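Local atomic coordinates of nitrate regulatory protein (Klebsiella oxytoca, PDB entry 4AKK), a protein that responds to nitrate and nitrite and binds the leader RNA of the nasF operon at its terminator site, so that transcription continues into the nitrate assimilation genes. Residues G195-L198 with A199-R203. Sequence-based numbering, arbitrary orientation.
Sequences GKEL and AGQER. With EDO (1,2-ethanediol), chain C.
Glu197 reaches one helical turn ahead to Gln201: the amide NE2 of Gln201 lies 2.7 Å from OE2 of Glu197 in a nearly straight hydrogen bond. With CG of Glu197 anti to the backbone N (chi1 163°), a bend at chi2 brings the carboxylate back alongside the amide, and the two planes stand 77° apart. The NE2 donor meets OE2 on the anti side, 29° out of the carboxylate plane. A carboxylate suits this place because OE2 is shared with Arg77 in a salt bridge, while OE1 accepts from Gln74; an amide suits the next turn because OE1 of Gln201 accepts from Arg226 while NE2 donates. Both lie on helix 180-212 of the all-helical NIT nitrate-sensing domain, where backbone bonds such as Gly200 N to Lys196 O (2.9 Å) keep the turns regular. The tight side is the buried one: CB of small Ala199 sits 3.5 Å from O of Lys196, CB of Glu202 lies 3.6 Å from O of Leu198, and Glu202 is gripped by Arg263 and Arg289. Gln201, by contrast, is partly exposed, its OE1 in light contact with CD2 of Leu198 (4.0 Å). On another face, buried Arg203 packs against helix 277-312.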
loop_
_atom_site.group_PDB
_atom_site.type_symbol
_atom_site.label_atom_id
_atom_site.label_comp_id
_atom_site.label_asym_id
_atom_site.label_seq_id
_atom_site.Cartn_x
_atom_site.Cartn_y
_atom_site.Cartn_z
ATOM N N GLY A 195 2.856 -2.723 -16.742
ATOM C CA GLY A 195 2.101 -1.956 -17.714
ATOM C C GLY A 195 2.105 -2.639 -19.079
ATOM O O GLY A 195 1.097 -2.646 -19.795
ATOM N N LYS A 196 3.254 -3.209 -19.429
ATOM C CA LYS A 196 3.472 -3.858 -20.721
ATOM C C LYS A 196 2.673 -5.146 -20.779
ATOM O O LYS A 196 2.133 -5.501 -21.824
ATOM C CB LYS A 196 4.966 -4.149 -20.893
ATOM C CG LYS A 196 5.356 -4.903 -22.138
ATOM C CD LYS A 196 6.885 -4.885 -22.297
ATOM C CE LYS A 196 7.360 -5.809 -23.411
ATOM N NZ LYS A 196 7.441 -7.228 -22.970
ATOM N N GLU A 197 2.593 -5.851 -19.653
ATOM C CA GLU A 197 1.775 -7.061 -19.597
ATOM C C GLU A 197 0.295 -6.744 -19.847
ATOM O O GLU A 197 -0.401 -7.459 -20.577
ATOM C CB GLU A 197 1.939 -7.771 -18.249
ATOM C CG GLU A 197 0.827 -8.790 -17.936
ATOM C CD GLU A 197 0.658 -9.875 -19.013
ATOM O OE1 GLU A 197 1.461 -9.909 -19.975
ATOM O OE2 GLU A 197 -0.286 -10.700 -18.902
ATOM N N LEU A 198 -0.178 -5.680 -19.219
ATOM C CA LEU A 198 -1.564 -5.257 -19.350
ATOM C C LEU A 198 -1.833 -4.731 -20.752
ATOM O O LEU A 198 -2.945 -4.861 -21.250
ATOM C CB LEU A 198 -1.901 -4.185 -18.309
ATOM C CG LEU A 198 -1.893 -4.642 -16.837
ATOM C CD1 LEU A 198 -2.412 -3.545 -15.917
ATOM C CD2 LEU A 198 -2.698 -5.908 -16.628
ATOM N N ALA A 199 -0.825 -4.116 -21.377
ATOM C CA ALA A 199 -0.944 -3.739 -22.789
ATOM C C ALA A 199 -1.112 -5.002 -23.645
ATOM O O ALA A 199 -1.925 -5.033 -24.561
ATOM C CB ALA A 199 0.273 -2.930 -23.247
ATOM N N GLY A 200 -0.332 -6.035 -23.334
ATOM C CA GLY A 200 -0.483 -7.336 -23.957
ATOM C C GLY A 200 -1.856 -7.962 -23.763
ATOM O O GLY A 200 -2.381 -8.570 -24.677
ATOM N N GLN A 201 -2.439 -7.828 -22.573
ATOM C CA GLN A 201 -3.805 -8.297 -22.361
ATOM C C GLN A 201 -4.823 -7.458 -23.131
ATOM O O GLN A 201 -5.807 -7.997 -23.636
ATOM C CB GLN A 201 -4.151 -8.366 -20.864
ATOM C CG GLN A 201 -3.309 -9.393 -20.135
ATOM C CD GLN A 201 -3.609 -9.453 -18.658
ATOM O OE1 GLN A 201 -4.669 -9.006 -18.218
ATOM N NE2 GLN A 201 -2.680 -10.010 -17.882
ATOM N N GLU A 202 -4.589 -6.149 -23.221
ATOM C CA GLU A 202 -5.372 -5.294 -24.126
ATOM C C GLU A 202 -5.364 -5.818 -25.573
ATOM O O GLU A 202 -6.402 -5.833 -26.246
ATOM C CB GLU A 202 -4.843 -3.855 -24.117
ATOM C CG GLU A 202 -5.611 -2.892 -25.036
ATOM C CD GLU A 202 -4.897 -1.553 -25.214
ATOM O OE1 GLU A 202 -3.988 -1.249 -24.407
ATOM O OE2 GLU A 202 -5.245 -0.802 -26.159
ATOM N N ARG A 203 -4.197 -6.226 -26.062
ATOM C CA ARG A 203 -4.111 -6.720 -27.436
ATOM C C ARG A 203 -5.013 -7.954 -27.588
ATOM O O ARG A 203 -5.858 -8.012 -28.478
ATOM C CB ARG A 203 -2.665 -7.054 -27.830
ATOM C CG ARG A 203 -2.557 -7.766 -29.207
ATOM C CD ARG A 203 -1.108 -8.086 -29.607
ATOM N NE ARG A 203 -0.511 -9.111 -28.753
ATOM C CZ ARG A 203 0.738 -9.563 -28.865
ATOM N NH1 ARG A 203 1.554 -9.091 -29.810
ATOM N NH2 ARG A 203 1.176 -10.492 -28.026
HETATM C C1 EDO C . -1.775 -10.944 -26.136
HETATM O O1 EDO C . -0.587 -11.687 -26.409
HETATM C C2 EDO C . -2.439 -10.480 -27.428
HETATM O O2 EDO C . -2.964 -11.537 -28.244
#